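Local coordinates for penaeus monodon metallodensovirus major capsid protein (Penaeus monodon metallodensovirus, PDB 6WH7) that forms the icosahedral capsid of a shrimp densovirus, sixty copies assembling into a shell that presumably encloses and protects the viral DNA genome, at residues F90-N95 with I297-R302; Q306-Q309 with S313-T316; V263-M268 with P351-R356; T176-S181 with Y188-V193. One frame throughout, in Å; residues are numbered along the deposited sequence.

In the fold
The four contacts are spread through a jelly-roll capsid protein and its extensions; contacts 1, 2 and 3 also touch neighbouring subunits, whereas contact 4 is internal to the chain. Contact 1, where helix 88-92 meets strand 287-302, lies about 10 Å from the chain centre. Contact 4 is nested in the loop it closes and touches it directly, Asn95 CB standing 3.1 Å from Ser181 O. Contacts 2 and 4, about 47 Å apart between centres, lie on opposite sides of the chain's centre. In the shell the pieces rejoin: Val308 of contact 2 packs on Tyr94 of a neighbouring subunit, and Arg302 of contact 1 hydrogen-bonds to Arg352, a contact 3 residue, of another.

Contact 1: F90-N95 with I297-R302; sequences FYCEYN and IEFEFR
Tyr91 and Ile297 meet through their roots: Tyr91 CB sits 3.6 Å from Ile297 CB, and the two side chains cross at about a right angle. This is the heart of a wholly apolar contact between helix 88-92 and strand 287-302. The CG2 branch of Ile297 lies against the CB atoms of two successive residues, 3.7 Å from Tyr91 CB and 4.0 Å from Cys92 CB. Ile297 places its CG1 anti to the backbone N (chi1 -177°), which leaves CG2 as the branch facing Cys92.

Of the aromatic groups, Phe299 takes part by its edge, with CE2 lying 4.2 Å from Cys92 CB near the plane of the ring. The Tyr91 ring, by contrast, runs away from the strand segment after its CB has made the contact, and Phe90 CD2 stands 3.5 Å above the plane of that ring, over its centre.

Polar interactions belong to the surroundings. Tyr91 OH hydrogen-bonds to Trp85 O, which anchors the far end of the ring. Val124 of strand 118-135 touches both Tyr91 and Ile297, while Ile64 of strand 59-75 packs on Cys92, so residues of both strands that pair with 287-302 also pack around the contact.

With only carbon meeting carbon and every touching residue buried, the association within this contact rests on apolar packing, consistent with exclusion of water. Since the hydroxyl of Tyr91 is satisfied beyond the contact, burying the ring need not cost a lost hydrogen bond.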
loop_
_atom_site.group_PDB
_atom_site.type_symbol
_atom_site.label_atom_id
_atom_site.label_comp_id
_atom_site.label_asym_id
_atom_site.label_seq_id
_atom_site.Cartn_x
_atom_site.Cartn_y
_atom_site.Cartn_z
ATOM N N PHE A 90 -79.668 -37.466 -46.346
ATOM C CA PHE A 90 -78.518 -38.336 -46.535
ATOM C C PHE A 90 -77.847 -38.659 -45.210
ATOM O O PHE A 90 -77.437 -39.797 -44.975
ATOM C CB PHE A 90 -77.560 -37.649 -47.505
ATOM C CG PHE A 90 -76.302 -38.404 -47.790
ATOM C CD1 PHE A 90 -76.310 -39.496 -48.628
ATOM C CD2 PHE A 90 -75.095 -37.965 -47.294
ATOM C CE1 PHE A 90 -75.153 -40.163 -48.912
ATOM C CE2 PHE A 90 -73.941 -38.625 -47.580
ATOM C CZ PHE A 90 -73.968 -39.726 -48.389
ATOM N N TYR A 91 -77.700 -37.662 -44.346
ATOM C CA TYR A 91 -76.952 -37.809 -43.107
ATOM C C TYR A 91 -77.765 -38.362 -41.947
ATOM O O TYR A 91 -77.291 -39.231 -41.212
ATOM C CB TYR A 91 -76.369 -36.459 -42.731
ATOM C CG TYR A 91 -75.420 -35.956 -43.760
ATOM C CD1 TYR A 91 -74.085 -36.287 -43.710
ATOM C CD2 TYR A 91 -75.862 -35.170 -44.803
ATOM C CE1 TYR A 91 -73.217 -35.835 -44.650
ATOM C CE2 TYR A 91 -75.000 -34.715 -45.746
ATOM C CZ TYR A 91 -73.675 -35.047 -45.665
ATOM O OH TYR A 91 -72.793 -34.595 -46.609
ATOM N N CYS A 92 -78.964 -37.842 -41.738
ATOM C CA CYS A 92 -79.744 -38.139 -40.547
ATOM C C CYS A 92 -80.810 -39.195 -40.770
ATOM O O CYS A 92 -81.594 -39.468 -39.862
ATOM C CB CYS A 92 -80.356 -36.853 -39.991
ATOM S SG CYS A 92 -81.084 -35.793 -41.204
ATOM N N GLU A 93 -80.857 -39.791 -41.949
ATOM C CA GLU A 93 -81.856 -40.788 -42.278
ATOM C C GLU A 93 -81.174 -41.905 -43.043
ATOM O O GLU A 93 -80.423 -41.641 -43.984
ATOM C CB GLU A 93 -82.977 -40.147 -43.087
ATOM C CG GLU A 93 -84.033 -41.061 -43.568
ATOM C CD GLU A 93 -85.208 -40.293 -44.096
ATOM O OE1 GLU A 93 -85.184 -39.053 -43.979
ATOM O OE2 GLU A 93 -86.144 -40.912 -44.639
ATOM N N TYR A 94 -81.414 -43.143 -42.637
ATOM C CA TYR A 94 -80.603 -44.261 -43.100
ATOM C C TYR A 94 -81.393 -44.978 -44.181
ATOM O O TYR A 94 -82.243 -45.816 -43.888
ATOM C CB TYR A 94 -80.285 -45.174 -41.922
ATOM C CG TYR A 94 -79.303 -46.285 -42.180
ATOM C CD1 TYR A 94 -77.951 -46.020 -42.267
ATOM C CD2 TYR A 94 -79.717 -47.601 -42.273
ATOM C CE1 TYR A 94 -77.045 -47.017 -42.477
ATOM C CE2 TYR A 94 -78.813 -48.610 -42.483
ATOM C CZ TYR A 94 -77.477 -48.309 -42.584
ATOM O OH TYR A 94 -76.558 -49.302 -42.794
ATOM N N ASN A 95 -81.051 -44.714 -45.431
ATOM C CA ASN A 95 -81.756 -45.288 -46.568
ATOM C C ASN A 95 -80.791 -46.256 -47.225
ATOM O O ASN A 95 -79.922 -45.852 -47.998
ATOM C CB ASN A 95 -82.200 -44.202 -47.537
ATOM C CG ASN A 95 -83.249 -43.291 -46.955
ATOM O OD1 ASN A 95 -83.088 -42.077 -46.936
ATOM N ND2 ASN A 95 -84.353 -43.868 -46.517
ATOM N N ILE A 297 -73.697 -35.877 -39.175
ATOM C CA ILE A 297 -74.296 -34.553 -39.138
ATOM C C ILE A 297 -74.383 -34.130 -37.684
ATOM O O ILE A 297 -74.885 -34.881 -36.845
ATOM C CB ILE A 297 -75.675 -34.530 -39.822
ATOM C CG1 ILE A 297 -76.245 -33.118 -39.820
ATOM C CG2 ILE A 297 -76.620 -35.533 -39.194
ATOM C CD1 ILE A 297 -77.406 -32.957 -40.726
ATOM N N GLU A 298 -73.867 -32.951 -37.380
ATOM C CA GLU A 298 -73.766 -32.463 -36.014
ATOM C C GLU A 298 -74.848 -31.423 -35.793
ATOM O O GLU A 298 -74.765 -30.327 -36.332
ATOM C CB GLU A 298 -72.393 -31.856 -35.760
ATOM C CG GLU A 298 -71.250 -32.822 -35.858
ATOM C CD GLU A 298 -69.921 -32.147 -35.632
ATOM O OE1 GLU A 298 -69.898 -30.903 -35.555
ATOM O OE2 GLU A 298 -68.896 -32.853 -35.537
ATOM N N PHE A 299 -75.837 -31.737 -34.974
ATOM C CA PHE A 299 -76.909 -30.793 -34.711
ATOM C C PHE A 299 -76.662 -29.982 -33.453
ATOM O O PHE A 299 -76.101 -30.475 -32.476
ATOM C CB PHE A 299 -78.245 -31.509 -34.582
ATOM C CG PHE A 299 -78.778 -32.026 -35.866
ATOM C CD1 PHE A 299 -79.545 -31.221 -36.675
ATOM C CD2 PHE A 299 -78.529 -33.318 -36.259
ATOM C CE1 PHE A 299 -80.049 -31.693 -37.845
ATOM C CE2 PHE A 299 -79.034 -33.789 -37.427
ATOM C CZ PHE A 299 -79.796 -32.978 -38.222
ATOM N N GLU A 300 -77.071 -28.726 -33.494
ATOM C CA GLU A 300 -77.293 -27.937 -32.298
ATOM C C GLU A 300 -78.785 -27.856 -32.050
ATOM O O GLU A 300 -79.563 -27.639 -32.978
ATOM C CB GLU A 300 -76.725 -26.529 -32.431
ATOM C CG GLU A 300 -75.233 -26.461 -32.445
ATOM C CD GLU A 300 -74.733 -25.059 -32.664
ATOM O OE1 GLU A 300 -75.552 -24.181 -32.993
ATOM O OE2 GLU A 300 -73.518 -24.832 -32.505
ATOM N N PHE A 301 -79.189 -28.040 -30.805
ATOM C CA PHE A 301 -80.581 -27.848 -30.462
ATOM C C PHE A 301 -80.684 -26.983 -29.223
ATOM O O PHE A 301 -79.705 -26.709 -28.531
ATOM C CB PHE A 301 -81.320 -29.176 -30.277
ATOM C CG PHE A 301 -80.763 -30.051 -29.204
ATOM C CD1 PHE A 301 -81.273 -30.009 -27.927
ATOM C CD2 PHE A 301 -79.738 -30.932 -29.478
ATOM C CE1 PHE A 301 -80.778 -30.827 -26.953
ATOM C CE2 PHE A 301 -79.235 -31.745 -28.502
ATOM C CZ PHE A 301 -79.755 -31.700 -27.244
ATOM N N ARG A 302 -81.902 -26.532 -28.977
ATOM C CA ARG A 302 -82.174 -25.526 -27.974
ATOM C C ARG A 302 -83.531 -25.830 -27.367
ATOM O O ARG A 302 -84.424 -26.338 -28.045
ATOM C CB ARG A 302 -82.090 -24.137 -28.609
ATOM C CG ARG A 302 -82.547 -23.023 -27.756
ATOM C CD ARG A 302 -82.327 -21.696 -28.429
ATOM N NE ARG A 302 -80.963 -21.213 -28.295
ATOM C CZ ARG A 302 -80.525 -20.083 -28.829
ATOM N NH1 ARG A 302 -81.333 -19.345 -29.563
ATOM N NH2 ARG A 302 -79.281 -19.694 -28.638
#

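Contact 2: Q306-Q309 with S313-T316; sequences QGVQ and SVHT
The methyl branches of Val308 and Val314 touch between the loop 306-309 and helix 312-318, CG1 of Val308 lying 3.9 Å from CG2 of Val314 where the two side chains cross obliquely. Val308 swings CG1 to the side opposite its backbone N (chi1 -179°), carrying that methyl toward the helix. Val314 answers with the methyl that lies between its backbone N and carbonyl carbon, and this same CG2 also lies against Val308 O.

His315 approaches differently. With CG turned away from the backbone N (chi1 -176°), its imidazole presents the CD2 edge to Gln309 O, and the same oxygen takes a bent CA-H...O contact from His315 CA at 3.4 Å. Glu305 OE1, bonded to NE2, and Trp304, meeting the ring edge-to-face, probably contribute to fixing its rotation.

Gln309 stretches out from the contact in an extended chain, and its NE2 reaches Leu318 O. On the helix, Thr316 OG1 donates to Ser313 O at 3.0 Å.

The chemistry is therefore methyl packing beside one CA-H...O contact, while the polar ends bond outside the segments: Gln309 to the end of helix 312-318, His315 to the chain just before the loop. Val308 and Val314 also pack on neighbouring subunits.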
loop_
_atom_site.group_PDB
_atom_site.type_symbol
_atom_site.label_atom_id
_atom_site.label_comp_id
_atom_site.label_asym_id
_atom_site.label_seq_id
_atom_site.Cartn_x
_atom_site.Cartn_y
_atom_site.Cartn_z
ATOM N N GLN A 306 -88.247 -21.224 -20.073
ATOM C CA GLN A 306 -88.463 -21.487 -18.665
ATOM C C GLN A 306 -89.691 -20.744 -18.162
ATOM O O GLN A 306 -90.161 -19.780 -18.766
ATOM C CB GLN A 306 -87.248 -21.087 -17.843
ATOM C CG GLN A 306 -86.046 -21.922 -18.119
ATOM C CD GLN A 306 -86.312 -23.380 -17.889
ATOM O OE1 GLN A 306 -87.041 -23.750 -16.981
ATOM N NE2 GLN A 306 -85.716 -24.222 -18.712
ATOM N N GLY A 307 -90.210 -21.210 -17.046
ATOM C CA GLY A 307 -91.334 -20.559 -16.431
ATOM C C GLY A 307 -92.651 -21.095 -16.932
ATOM O O GLY A 307 -92.739 -22.115 -17.614
ATOM N N VAL A 308 -93.708 -20.369 -16.570
ATOM C CA VAL A 308 -95.044 -20.749 -16.988
ATOM C C VAL A 308 -95.186 -20.648 -18.494
ATOM O O VAL A 308 -96.030 -21.325 -19.082
ATOM C CB VAL A 308 -96.076 -19.878 -16.253
ATOM C CG1 VAL A 308 -97.485 -20.260 -16.635
ATOM C CG2 VAL A 308 -95.875 -20.000 -14.774
ATOM N N GLN A 309 -94.349 -19.843 -19.143
ATOM C CA GLN A 309 -94.388 -19.747 -20.594
ATOM C C GLN A 309 -94.162 -21.096 -21.254
ATOM O O GLN A 309 -94.697 -21.351 -22.337
ATOM C CB GLN A 309 -93.335 -18.756 -21.069
ATOM C CG GLN A 309 -93.443 -18.399 -22.521
ATOM C CD GLN A 309 -92.436 -17.365 -22.913
ATOM O OE1 GLN A 309 -91.628 -16.940 -22.099
ATOM N NE2 GLN A 309 -92.505 -16.915 -24.146
ATOM N N SER A 313 -99.894 -26.525 -21.606
ATOM C CA SER A 313 -101.219 -25.999 -21.922
ATOM C C SER A 313 -101.158 -24.536 -22.330
ATOM O O SER A 313 -101.834 -24.124 -23.278
ATOM C CB SER A 313 -102.159 -26.177 -20.733
ATOM O OG SER A 313 -101.719 -25.432 -19.616
ATOM N N VAL A 314 -100.363 -23.732 -21.625
ATOM C CA VAL A 314 -100.318 -22.300 -21.901
ATOM C C VAL A 314 -99.225 -21.906 -22.882
ATOM O O VAL A 314 -99.190 -20.744 -23.310
ATOM C CB VAL A 314 -100.131 -21.496 -20.601
ATOM C CG1 VAL A 314 -101.303 -21.725 -19.670
ATOM C CG2 VAL A 314 -98.859 -21.890 -19.942
ATOM N N HIS A 315 -98.330 -22.823 -23.253
ATOM C CA HIS A 315 -97.304 -22.478 -24.229
ATOM C C HIS A 315 -97.900 -22.262 -25.608
ATOM O O HIS A 315 -97.361 -21.481 -26.396
ATOM C CB HIS A 315 -96.228 -23.558 -24.289
ATOM C CG HIS A 315 -95.088 -23.224 -25.197
ATOM N ND1 HIS A 315 -95.121 -23.469 -26.552
ATOM C CD2 HIS A 315 -93.886 -22.656 -24.947
ATOM C CE1 HIS A 315 -93.986 -23.071 -27.096
ATOM N NE2 HIS A 315 -93.219 -22.574 -26.143
ATOM N N THR A 316 -98.995 -22.950 -25.924
ATOM C CA THR A 316 -99.686 -22.684 -27.179
ATOM C C THR A 316 -100.077 -21.218 -27.280
ATOM O O THR A 316 -99.961 -20.605 -28.346
ATOM C CB THR A 316 -100.920 -23.576 -27.289
ATOM O OG1 THR A 316 -101.796 -23.309 -26.189
ATOM C CG2 THR A 316 -100.515 -25.036 -27.247
#

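Contact 3: V263-M268 with P351-R356; sequences VNNRGM and PRVDAR
Val353 and the amide end of Asn265 make the main touch between these two loops, the amide resting obliquely on the branched end of the valine. Which end of that amide is nitrogen is doubtful in the model, so the pairing is best read as plain packing. Asn265 itself also packs on Ile258 of a neighbouring subunit.

Along 351-356, Pro351 points away from the other loop and packs on Gln164. Arg352 reaches across the subunit boundary, forming a salt bridge with Glu305 of the same neighbouring subunit. Val353 then points toward the other loop, and its branched end lies against the Asn265 amide.

Asp354 turns back on its own loop. Its OD1 receives a weak bond from Arg356 N at 3.3 Å, and its OD2 lies 3.0 Å from Arg356 NH2. That salt bridge is charge attraction alone, since the carboxylate sits over the face of the guanidinium group. After Ala355, Arg356 uses NH2 for a second salt bridge, to Asp225 of the neighbouring subunit. Its backbone O comes no nearer than 4.1 Å to Asn264 OD1, whose amide partner, ND2, is tied to Gly360 O.

Two loops, one between strands 257-262 and 270-274 and the other between strands 340-345 and 363-368, thus meet at a subunit interface, consistent with the surface loops of a jelly-roll capsid protein.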
loop_
_atom_site.group_PDB
_atom_site.type_symbol
_atom_site.label_atom_id
_atom_site.label_comp_id
_atom_site.label_asym_id
_atom_site.label_seq_id
_atom_site.Cartn_x
_atom_site.Cartn_y
_atom_site.Cartn_z
ATOM N N VAL A 263 -77.861 -14.926 -46.710
ATOM C CA VAL A 263 -76.760 -14.020 -47.005
ATOM C C VAL A 263 -75.504 -14.851 -47.243
ATOM O O VAL A 263 -75.334 -15.914 -46.642
ATOM C CB VAL A 263 -76.575 -13.009 -45.847
ATOM C CG1 VAL A 263 -75.285 -12.264 -45.964
ATOM C CG2 VAL A 263 -77.697 -12.007 -45.836
ATOM N N ASN A 264 -74.645 -14.388 -48.151
ATOM C CA ASN A 264 -73.224 -14.736 -48.273
ATOM C C ASN A 264 -72.829 -15.983 -49.058
ATOM O O ASN A 264 -71.651 -16.316 -49.004
ATOM C CB ASN A 264 -72.514 -14.840 -46.914
ATOM C CG ASN A 264 -72.122 -13.506 -46.371
ATOM O OD1 ASN A 264 -72.040 -12.531 -47.108
ATOM N ND2 ASN A 264 -71.843 -13.453 -45.082
ATOM N N ASN A 265 -73.731 -16.731 -49.678
ATOM C CA ASN A 265 -73.255 -17.840 -50.505
ATOM C C ASN A 265 -72.409 -18.858 -49.756
ATOM O O ASN A 265 -71.185 -18.860 -49.882
ATOM C CB ASN A 265 -72.437 -17.344 -51.698
ATOM C CG ASN A 265 -72.039 -18.469 -52.632
ATOM O OD1 ASN A 265 -72.741 -19.462 -52.759
ATOM N ND2 ASN A 265 -70.895 -18.324 -53.272
ATOM N N ARG A 266 -73.029 -19.688 -48.940
ATOM C CA ARG A 266 -72.395 -20.901 -48.456
ATOM C C ARG A 266 -73.108 -22.062 -49.124
ATOM O O ARG A 266 -74.322 -22.212 -48.976
ATOM C CB ARG A 266 -72.477 -21.008 -46.938
ATOM C CG ARG A 266 -71.631 -22.099 -46.356
ATOM C CD ARG A 266 -71.904 -22.232 -44.888
ATOM N NE ARG A 266 -71.544 -21.038 -44.145
ATOM C CZ ARG A 266 -70.359 -20.831 -43.594
ATOM N NH1 ARG A 266 -69.416 -21.753 -43.684
ATOM N NH2 ARG A 266 -70.125 -19.711 -42.937
ATOM N N GLY A 267 -72.363 -22.873 -49.861
ATOM C CA GLY A 267 -72.964 -23.976 -50.575
ATOM C C GLY A 267 -71.996 -25.130 -50.623
ATOM O O GLY A 267 -70.842 -25.013 -50.215
ATOM N N MET A 268 -72.478 -26.260 -51.113
ATOM C CA MET A 268 -71.658 -27.454 -51.218
ATOM C C MET A 268 -71.482 -27.851 -52.666
ATOM O O MET A 268 -72.450 -27.898 -53.423
ATOM C CB MET A 268 -72.249 -28.612 -50.424
ATOM C CG MET A 268 -72.185 -28.368 -48.957
ATOM S SD MET A 268 -72.456 -29.829 -47.975
ATOM C CE MET A 268 -74.167 -29.957 -48.148
ATOM N N PRO A 351 -65.799 -19.995 -55.879
ATOM C CA PRO A 351 -64.509 -19.354 -55.622
ATOM C C PRO A 351 -64.358 -18.012 -56.298
ATOM O O PRO A 351 -63.572 -17.190 -55.821
ATOM C CB PRO A 351 -63.505 -20.375 -56.159
ATOM C CG PRO A 351 -64.258 -21.133 -57.166
ATOM C CD PRO A 351 -65.649 -21.233 -56.655
ATOM N N ARG A 352 -65.090 -17.750 -57.373
ATOM C CA ARG A 352 -65.006 -16.473 -58.062
ATOM C C ARG A 352 -65.995 -15.445 -57.540
ATOM O O ARG A 352 -65.954 -14.295 -57.977
ATOM C CB ARG A 352 -65.192 -16.673 -59.562
ATOM C CG ARG A 352 -63.988 -17.310 -60.201
ATOM C CD ARG A 352 -64.194 -17.595 -61.655
ATOM N NE ARG A 352 -65.237 -18.580 -61.874
ATOM C CZ ARG A 352 -65.565 -19.049 -63.067
ATOM N NH1 ARG A 352 -64.918 -18.632 -64.138
ATOM N NH2 ARG A 352 -66.527 -19.944 -63.184
ATOM N N VAL A 353 -66.874 -15.827 -56.619
ATOM C CA VAL A 353 -67.598 -14.843 -55.832
ATOM C C VAL A 353 -66.613 -14.093 -54.951
ATOM O O VAL A 353 -65.611 -14.655 -54.494
ATOM C CB VAL A 353 -68.703 -15.526 -55.011
ATOM C CG1 VAL A 353 -69.226 -14.614 -53.940
ATOM C CG2 VAL A 353 -69.836 -15.895 -55.917
ATOM N N ASP A 354 -66.870 -12.806 -54.745
ATOM C CA ASP A 354 -66.027 -11.989 -53.888
ATOM C C ASP A 354 -65.869 -12.638 -52.522
ATOM O O ASP A 354 -66.837 -13.117 -51.930
ATOM C CB ASP A 354 -66.641 -10.599 -53.744
ATOM C CG ASP A 354 -65.743 -9.635 -53.018
ATOM O OD1 ASP A 354 -64.593 -9.994 -52.701
ATOM O OD2 ASP A 354 -66.188 -8.506 -52.758
ATOM N N ALA A 355 -64.633 -12.659 -52.026
ATOM C CA ALA A 355 -64.371 -13.264 -50.728
ATOM C C ALA A 355 -65.146 -12.571 -49.621
ATOM O O ALA A 355 -65.450 -13.190 -48.598
ATOM C CB ALA A 355 -62.878 -13.229 -50.425
ATOM N N ARG A 356 -65.466 -11.291 -49.802
ATOM C CA ARG A 356 -66.262 -10.571 -48.822
ATOM C C ARG A 356 -67.712 -11.016 -48.834
ATOM O O ARG A 356 -68.419 -10.818 -47.844
ATOM C CB ARG A 356 -66.177 -9.075 -49.087
ATOM C CG ARG A 356 -64.792 -8.505 -48.924
ATOM C CD ARG A 356 -64.834 -7.002 -48.916
ATOM N NE ARG A 356 -65.372 -6.468 -50.159
ATOM C CZ ARG A 356 -64.646 -6.193 -51.230
ATOM N NH1 ARG A 356 -63.342 -6.396 -51.209
ATOM N NH2 ARG A 356 -65.219 -5.713 -52.317
#

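Contact 4: T176-S181 with Y188-V193; sequences TVWPVS and YVASTV
Trp178 and Tyr188 form the apolar centre, an offset stack in which the five-membered ring of Trp178 and the phenol ring lie 4.4 Å apart by centroid with planes inclined at 28°. Each residue also lays its CB over the other's ring: Tyr188 CB is 3.5 Å from the centroid of the Trp178 five-membered ring, almost on its normal, and Trp178 CB is 3.9 Å from the Tyr188 ring centroid. Both side chains set CG anti to the carbonyl carbon, which brings the rings together across the contact.

Around this core smaller apolar groups add to the packing. Ala190 CB meets the indole edge 4.3 Å from CZ2 of Trp178, and Pro179 CD approaches Tyr188 CE1. Farther along, Val189 CG2 lies against Thr176 CG2 at 3.4 Å, the two side chains crossing at about a right angle.

The polar edge begins at the indole nitrogen. Trp178 NE1 donates to Val189 O at 3.3 Å with a bent N-H...O angle of 139°; the nitrogen stands above the carbonyl plane. At the far end of Tyr188, the hydroxyl meets Pro179 O in the plane of the phenol ring, but their modelled separation is implausibly short, so the bond's details are doubtful.

The stack lies between two sheets: Trp178 packs on Ile341 and Ile344 of strand 340-345 and on Val82 of strand 79-83, while Tyr188 and Ala190 share backbone bonds with strand 79-83.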
loop_
_atom_site.group_PDB
_atom_site.type_symbol
_atom_site.label_atom_id
_atom_site.label_comp_id
_atom_site.label_asym_id
_atom_site.label_seq_id
_atom_site.Cartn_x
_atom_site.Cartn_y
_atom_site.Cartn_z
ATOM N N THR A 176 -82.763 -44.935 -65.816
ATOM C CA THR A 176 -82.479 -44.938 -64.394
ATOM C C THR A 176 -83.402 -43.972 -63.667
ATOM O O THR A 176 -83.859 -42.975 -64.228
ATOM C CB THR A 176 -81.017 -44.553 -64.156
ATOM O OG1 THR A 176 -80.164 -45.510 -64.791
ATOM C CG2 THR A 176 -80.685 -44.502 -62.680
ATOM N N VAL A 177 -83.694 -44.286 -62.408
ATOM C CA VAL A 177 -84.375 -43.364 -61.520
ATOM C C VAL A 177 -83.622 -43.360 -60.195
ATOM O O VAL A 177 -82.788 -44.222 -59.930
ATOM C CB VAL A 177 -85.860 -43.727 -61.329
ATOM C CG1 VAL A 177 -86.016 -44.930 -60.421
ATOM C CG2 VAL A 177 -86.640 -42.531 -60.854
ATOM N N TRP A 178 -83.922 -42.365 -59.360
ATOM C CA TRP A 178 -83.207 -42.114 -58.111
ATOM C C TRP A 178 -84.155 -42.267 -56.931
ATOM O O TRP A 178 -84.708 -41.274 -56.441
ATOM C CB TRP A 178 -82.583 -40.724 -58.107
ATOM C CG TRP A 178 -81.427 -40.584 -59.013
ATOM C CD1 TRP A 178 -80.838 -41.563 -59.736
ATOM C CD2 TRP A 178 -80.703 -39.389 -59.287
ATOM N NE1 TRP A 178 -79.787 -41.059 -60.447
ATOM C CE2 TRP A 178 -79.683 -39.720 -60.188
ATOM C CE3 TRP A 178 -80.819 -38.067 -58.860
ATOM C CZ2 TRP A 178 -78.785 -38.782 -60.670
ATOM C CZ3 TRP A 178 -79.931 -37.143 -59.337
ATOM C CH2 TRP A 178 -78.926 -37.502 -60.231
ATOM N N PRO A 179 -84.369 -43.489 -56.452
ATOM C CA PRO A 179 -85.227 -43.674 -55.281
ATOM C C PRO A 179 -84.648 -42.963 -54.072
ATOM O O PRO A 179 -83.445 -43.010 -53.820
ATOM C CB PRO A 179 -85.232 -45.191 -55.090
ATOM C CG PRO A 179 -84.912 -45.728 -56.419
ATOM C CD PRO A 179 -83.927 -44.777 -56.999
ATOM N N VAL A 180 -85.517 -42.291 -53.319
ATOM C CA VAL A 180 -85.033 -41.593 -52.141
ATOM C C VAL A 180 -84.720 -42.587 -51.038
ATOM O O VAL A 180 -83.962 -42.271 -50.118
ATOM C CB VAL A 180 -86.055 -40.545 -51.666
ATOM C CG1 VAL A 180 -87.183 -41.196 -50.903
ATOM C CG2 VAL A 180 -85.399 -39.483 -50.865
ATOM N N SER A 181 -85.277 -43.795 -51.120
ATOM C CA SER A 181 -84.999 -44.855 -50.165
ATOM C C SER A 181 -83.679 -45.546 -50.434
ATOM O O SER A 181 -83.226 -46.337 -49.605
ATOM C CB SER A 181 -86.116 -45.889 -50.194
ATOM O OG SER A 181 -86.165 -46.535 -51.450
ATOM N N TYR A 188 -76.976 -43.340 -57.366
ATOM C CA TYR A 188 -77.549 -42.346 -58.260
ATOM C C TYR A 188 -76.546 -42.092 -59.368
ATOM O O TYR A 188 -75.474 -41.533 -59.128
ATOM C CB TYR A 188 -77.872 -41.052 -57.522
ATOM C CG TYR A 188 -78.887 -41.178 -56.420
ATOM C CD1 TYR A 188 -79.868 -42.145 -56.461
ATOM C CD2 TYR A 188 -78.908 -40.276 -55.377
ATOM C CE1 TYR A 188 -80.800 -42.246 -55.465
ATOM C CE2 TYR A 188 -79.842 -40.366 -54.380
ATOM C CZ TYR A 188 -80.786 -41.350 -54.430
ATOM O OH TYR A 188 -81.725 -41.441 -53.440
ATOM N N VAL A 189 -76.909 -42.455 -60.591
ATOM C CA VAL A 189 -76.007 -42.386 -61.728
ATOM C C VAL A 189 -76.490 -41.286 -62.652
ATOM O O VAL A 189 -77.680 -41.204 -62.971
ATOM C CB VAL A 189 -75.903 -43.732 -62.468
ATOM C CG1 VAL A 189 -75.243 -44.753 -61.606
ATOM C CG2 VAL A 189 -77.253 -44.233 -62.824
ATOM N N ALA A 190 -75.569 -40.430 -63.058
ATOM C CA ALA A 190 -75.834 -39.399 -64.039
ATOM C C ALA A 190 -74.892 -39.593 -65.208
ATOM O O ALA A 190 -73.703 -39.848 -65.019
ATOM C CB ALA A 190 -75.642 -38.019 -63.447
ATOM N N SER A 191 -75.425 -39.484 -66.410
ATOM C CA SER A 191 -74.623 -39.548 -67.620
ATOM C C SER A 191 -74.458 -38.128 -68.130
ATOM O O SER A 191 -75.415 -37.521 -68.617
ATOM C CB SER A 191 -75.282 -40.441 -68.666
ATOM O OG SER A 191 -74.504 -40.497 -69.847
ATOM N N THR A 192 -73.251 -37.594 -68.014
ATOM C CA THR A 192 -72.967 -36.264 -68.534
ATOM C C THR A 192 -72.713 -36.349 -70.033
ATOM O O THR A 192 -71.820 -37.073 -70.485
ATOM C CB THR A 192 -71.788 -35.644 -67.789
ATOM O OG1 THR A 192 -71.498 -34.349 -68.331
ATOM C CG2 THR A 192 -70.561 -36.550 -67.825
ATOM N N VAL A 193 -73.531 -35.646 -70.809
ATOM C CA VAL A 193 -73.491 -35.726 -72.263
ATOM C C VAL A 193 -73.708 -34.330 -72.829
ATOM O O VAL A 193 -74.692 -33.665 -72.494
ATOM C CB VAL A 193 -74.547 -36.708 -72.810
ATOM C CG1 VAL A 193 -74.576 -36.680 -74.319
ATOM C CG2 VAL A 193 -74.265 -38.126 -72.332
#